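Local coordinates for protein fasciclin-1 (Drosophila melanogaster, PDB 1O70) that serves as a neural cell adhesion molecule, represented by its third and fourth FAS1 domains, at residues E127-N132 and Y158-K164; K240-M244 and G298-V302. All coordinates share one frame; numbering follows the deposited sequence.

Interaction 1: E127-N132 and Y158-K164. With NAG (2-acetamido-2-deoxy-beta-D-glucopyranose), chain B.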
# COMPACT_ATOMS: atom_id res chain seq x y z
N GLU A 127 -7.08 -3.67 -1.31
CA GLU A 127 -5.68 -3.42 -0.96
C GLU A 127 -5.63 -2.36 0.13
O GLU A 127 -6.12 -1.25 -0.04
CB GLU A 127 -4.88 -2.93 -2.17
CG GLU A 127 -3.48 -2.42 -1.79
CD GLU A 127 -2.53 -3.54 -1.39
OE1 GLU A 127 -1.56 -3.27 -0.65
OE2 GLU A 127 -2.74 -4.70 -1.82
N GLY A 128 -5.02 -2.71 1.26
CA GLY A 128 -4.92 -1.74 2.33
C GLY A 128 -3.89 -2.07 3.39
O GLY A 128 -3.71 -3.24 3.77
N GLY A 129 -3.21 -1.04 3.87
CA GLY A 129 -2.21 -1.23 4.91
C GLY A 129 -1.21 -2.31 4.54
O GLY A 129 -0.77 -3.07 5.41
N GLY A 130 -0.86 -2.36 3.25
CA GLY A 130 0.09 -3.32 2.74
C GLY A 130 -0.50 -4.70 2.52
O GLY A 130 0.21 -5.64 2.17
N VAL A 131 -1.80 -4.83 2.72
CA VAL A 131 -2.41 -6.14 2.54
C VAL A 131 -3.40 -6.23 1.41
O VAL A 131 -4.21 -5.32 1.22
CB VAL A 131 -3.13 -6.61 3.81
CG1 VAL A 131 -3.92 -7.89 3.52
CG2 VAL A 131 -2.11 -6.85 4.92
N ASN A 132 -3.31 -7.32 0.67
CA ASN A 132 -4.23 -7.59 -0.44
C ASN A 132 -5.11 -8.75 0.02
O ASN A 132 -4.61 -9.85 0.26
CB ASN A 132 -3.47 -8.00 -1.70
CG ASN A 132 -4.39 -8.39 -2.84
OD1 ASN A 132 -5.25 -9.27 -2.66
ND2 ASN A 132 -4.24 -7.76 -4.01
N TYR A 158 1.73 -9.75 5.11
CA TYR A 158 2.08 -11.15 5.10
C TYR A 158 3.01 -11.40 3.93
O TYR A 158 3.15 -12.52 3.44
CB TYR A 158 0.83 -12.04 5.01
CG TYR A 158 -0.02 -11.87 3.76
CD1 TYR A 158 0.25 -12.60 2.60
CD2 TYR A 158 -1.10 -10.97 3.75
CE1 TYR A 158 -0.54 -12.44 1.46
CE2 TYR A 158 -1.89 -10.81 2.61
CZ TYR A 158 -1.60 -11.55 1.47
OH TYR A 158 -2.37 -11.39 0.33
N THR A 159 3.65 -10.32 3.46
CA THR A 159 4.58 -10.41 2.35
C THR A 159 5.74 -9.44 2.53
O THR A 159 5.60 -8.39 3.15
CB THR A 159 3.92 -10.09 1.00
OG1 THR A 159 3.41 -8.75 1.02
CG2 THR A 159 2.80 -11.07 0.72
N THR A 160 6.90 -9.82 1.99
CA THR A 160 8.08 -8.99 2.04
C THR A 160 7.92 -7.99 0.89
O THR A 160 7.01 -8.12 0.07
CB THR A 160 9.36 -9.80 1.76
OG1 THR A 160 9.30 -10.33 0.43
CG2 THR A 160 9.50 -10.94 2.74
N VAL A 161 8.81 -7.01 0.83
CA VAL A 161 8.79 -6.03 -0.24
C VAL A 161 8.70 -6.78 -1.58
O VAL A 161 7.86 -6.48 -2.42
CB VAL A 161 10.08 -5.18 -0.21
CG1 VAL A 161 10.18 -4.33 -1.46
CG2 VAL A 161 10.08 -4.32 1.04
N LEU A 162 9.58 -7.77 -1.75
CA LEU A 162 9.59 -8.59 -2.98
C LEU A 162 8.26 -9.31 -3.19
O LEU A 162 7.73 -9.34 -4.30
CB LEU A 162 10.71 -9.64 -2.93
CG LEU A 162 10.71 -10.63 -4.10
CD1 LEU A 162 11.04 -9.88 -5.39
CD2 LEU A 162 11.73 -11.75 -3.87
N GLY A 163 7.73 -9.89 -2.11
CA GLY A 163 6.48 -10.62 -2.21
C GLY A 163 5.38 -9.73 -2.72
O GLY A 163 4.52 -10.15 -3.50
N LYS A 164 5.42 -8.48 -2.27
CA LYS A 164 4.44 -7.47 -2.65
C LYS A 164 4.62 -7.10 -4.11
O LYS A 164 3.65 -7.07 -4.87
CB LYS A 164 4.63 -6.22 -1.79
CG LYS A 164 3.35 -5.64 -1.22
CD LYS A 164 2.34 -5.30 -2.29
CE LYS A 164 1.00 -4.93 -1.68
NZ LYS A 164 0.38 -6.08 -0.99
C1 NAG B . -4.72 -8.39 -5.22
C2 NAG B . -5.06 -7.36 -6.31
C3 NAG B . -5.66 -8.10 -7.51
C4 NAG B . -4.71 -9.21 -8.00
C5 NAG B . -4.33 -10.12 -6.81
C6 NAG B . -3.32 -11.19 -7.14
C7 NAG B . -5.70 -5.12 -5.71
C8 NAG B . -6.78 -4.17 -5.21
N2 NAG B . -6.02 -6.40 -5.80
O3 NAG B . -5.95 -7.18 -8.55
O4 NAG B . -5.39 -10.00 -8.99
O5 NAG B . -3.78 -9.34 -5.73
O6 NAG B . -2.18 -10.63 -7.78
O7 NAG B . -4.59 -4.69 -6.01
O HOH W 1 0.82 -8.04 2.43
O HOH W 2 3.22 -5.96 2.16
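The carbonyl oxygen of Gly130 takes two firm donors, the ammonium of Lys164 and water 2; a third approach, by water 1, is so short that its bond is doubtful. The oxygen belongs to a type I' beta turn, Gly128 to Val131, that tips a beta-hairpin of the third FAS1 domain, while Tyr158-Lys164 leads into the first helix of the fourth. Gly129 and Gly130, with positive phi, make the turn, and Lys164 NZ reaches Gly130 O at 3.2 Å from above the carbonyl plane, 65° out of it. Water 2, 3.0 Å from Gly130 O, joins that oxygen to Thr159 OG1.

A twist about its last carbon-carbon bond (chi4 -65°) helps the Lys164 chain bring NZ to a salt bridge with Glu127 OE1 at 3.4 Å. The glutamate and the lysine extend toward each other across the domain boundary. Arg290 of the fourth domain also pairs with Glu127 OE1, so two basic groups from that domain probably stabilise this carboxylate as an anion.

Tyr158 OH donates to Asn132 O, on the second strand of the hairpin, over 2.7 Å, in the carbonyl plane with a C=O...O angle of 148°. The ring meets the hairpin with its edge, where Tyr158 CE2 also lies 3.7 Å from Val131 CG1. His152 stacks on Tyr158. Thr160 is the helix N-cap, OG1 accepting from Gly163 N. Asn132 carries an N-linked glycan: its ND2 is bonded to C1 of the first NAG, whose acetamido methyl C8 comes 3.8 Å from Glu127 CB.

Interaction 2: K240-M244 and G298-V302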
# COMPACT_ATOMS: atom_id res chain seq x y z
N LYS A 240 16.09 0.51 9.98
CA LYS A 240 14.68 0.82 10.19
C LYS A 240 13.97 1.24 8.89
O LYS A 240 14.61 1.49 7.87
CB LYS A 240 14.53 1.94 11.23
CG LYS A 240 15.09 3.27 10.82
CD LYS A 240 14.88 4.30 11.91
CE LYS A 240 15.44 5.65 11.49
NZ LYS A 240 15.27 6.67 12.57
N GLU A 241 12.64 1.29 8.94
CA GLU A 241 11.86 1.68 7.78
C GLU A 241 11.29 3.06 8.01
O GLU A 241 10.97 3.44 9.15
CB GLU A 241 10.74 0.69 7.51
CG GLU A 241 9.95 0.26 8.73
CD GLU A 241 9.01 -0.88 8.41
OE1 GLU A 241 7.92 -0.61 7.88
OE2 GLU A 241 9.38 -2.05 8.68
N TYR A 242 11.14 3.82 6.94
CA TYR A 242 10.62 5.16 7.08
C TYR A 242 9.19 5.28 6.59
O TYR A 242 8.89 4.94 5.45
CB TYR A 242 11.53 6.13 6.32
CG TYR A 242 12.96 6.09 6.81
CD1 TYR A 242 13.82 5.05 6.44
CD2 TYR A 242 13.44 7.07 7.68
CE1 TYR A 242 15.12 4.99 6.93
CE2 TYR A 242 14.74 7.02 8.17
CZ TYR A 242 15.57 5.98 7.79
OH TYR A 242 16.86 5.93 8.29
N THR A 243 8.30 5.73 7.46
CA THR A 243 6.92 5.92 7.04
C THR A 243 6.90 7.30 6.42
O THR A 243 7.77 8.13 6.69
CB THR A 243 5.90 5.87 8.20
OG1 THR A 243 6.11 6.99 9.08
CG2 THR A 243 6.04 4.58 8.98
N MET A 244 5.91 7.54 5.57
CA MET A 244 5.81 8.82 4.92
C MET A 244 5.73 9.90 6.01
O MET A 244 6.25 11.00 5.83
CB MET A 244 4.59 8.83 3.99
CG MET A 244 4.69 9.77 2.82
SD MET A 244 6.21 9.67 1.87
CE MET A 244 5.89 8.37 0.75
N GLY A 298 10.08 -4.16 5.60
CA GLY A 298 10.21 -2.80 5.12
C GLY A 298 8.89 -2.15 4.75
O GLY A 298 7.82 -2.59 5.15
N ILE A 299 8.98 -1.08 3.96
CA ILE A 299 7.79 -0.36 3.54
C ILE A 299 7.97 0.10 2.10
O ILE A 299 9.08 0.40 1.67
CB ILE A 299 7.58 0.88 4.45
CG1 ILE A 299 6.20 1.50 4.19
CG2 ILE A 299 8.65 1.92 4.16
CD1 ILE A 299 5.87 2.62 5.15
N ILE A 300 6.87 0.15 1.37
CA ILE A 300 6.89 0.59 -0.02
C ILE A 300 6.03 1.84 -0.19
O ILE A 300 4.94 1.93 0.36
CB ILE A 300 6.32 -0.48 -0.94
CG1 ILE A 300 7.34 -1.60 -1.14
CG2 ILE A 300 5.87 0.15 -2.26
CD1 ILE A 300 6.82 -2.72 -2.03
N HIS A 301 6.52 2.82 -0.96
CA HIS A 301 5.73 4.03 -1.21
C HIS A 301 5.52 4.13 -2.73
O HIS A 301 6.48 4.36 -3.48
CB HIS A 301 6.46 5.27 -0.73
CG HIS A 301 6.81 5.24 0.73
ND1 HIS A 301 5.86 5.35 1.73
CD2 HIS A 301 8.01 5.12 1.36
CE1 HIS A 301 6.46 5.30 2.90
NE2 HIS A 301 7.76 5.16 2.71
N VAL A 302 4.29 3.96 -3.18
CA VAL A 302 4.04 4.02 -4.62
C VAL A 302 4.01 5.46 -5.10
O VAL A 302 3.19 6.26 -4.66
CB VAL A 302 2.73 3.33 -5.00
CG1 VAL A 302 2.53 3.41 -6.49
CG2 VAL A 302 2.76 1.88 -4.54
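The imidazole of His301 has the terminal methyl of Met244 over one face and the carbonyl oxygen of Tyr242 at its edge. His301 sits on the last strand of the fourth FAS1 domain, in an Asn-Gly-Ile-Ile-His run that lies in the conserved H2 motif of the family, and 240-244 is the loop that enters helix 244-253. Met244 SD stands 4.5 Å from the centroid of the His301 ring, a sulfur-aromatic contact over the face. The bends at chi2 and chi3 (49° and 85°) fold the Met244 chain back across the ring; the two side chains run antiparallel past one another.

At the edge, His301 NE2 donates to Tyr242 O over 3.0 Å with the oxygen nearly in the ring plane and an N-H...O angle of 148°. The second ring nitrogen, ND1, accepts a hydrogen bond from the backbone N of Asp292, so both are satisfied and the ring is fixed in rotation; this pattern is consistent with a neutral imidazole protonated at NE2. The Phe197 ring also meets the imidazole, the two planes inclined to each other.

Two residues back along the strand, Ile299 points at the loop, its CD1 lying 3.9 Å from Thr243 CA and its CG2 4.1 Å from Glu241 CB. Thr243 is the N-cap of helix 244-253: its hydroxyl caps a backbone N just beyond Met244 while Asp246 accepts from Thr243 N, consistent with a capping box. At the start of the strand the Glu241 carboxylate lies beside the Gly298 backbone and has a long, weak ion pair with Arg193; Glu241 OE2 comes 3.7 Å from Gly298 CA.

From the N terminus, interaction 1 comes first: its hairpin closes on Tyr158-Lys164 after the rest of strand 131-141, strand 145-150 and the linker, thereby joining the third FAS1 domain to the fourth. Interaction 2 opens later and lies wholly within the fourth domain, where 53 residues, including helix 244-253 and much of the sheet, separate the loop 240-244 from the closing strand 298-303. The two loops follow in series, neither enclosing nor crossing the other. In space they meet on the other side of that strand from Ile299 and His301: Ile300 CD1 packs 3.8 Å from Val161 CG1, and also against Lys164, so one strand touches both helix 161-167 and the loop 240-244.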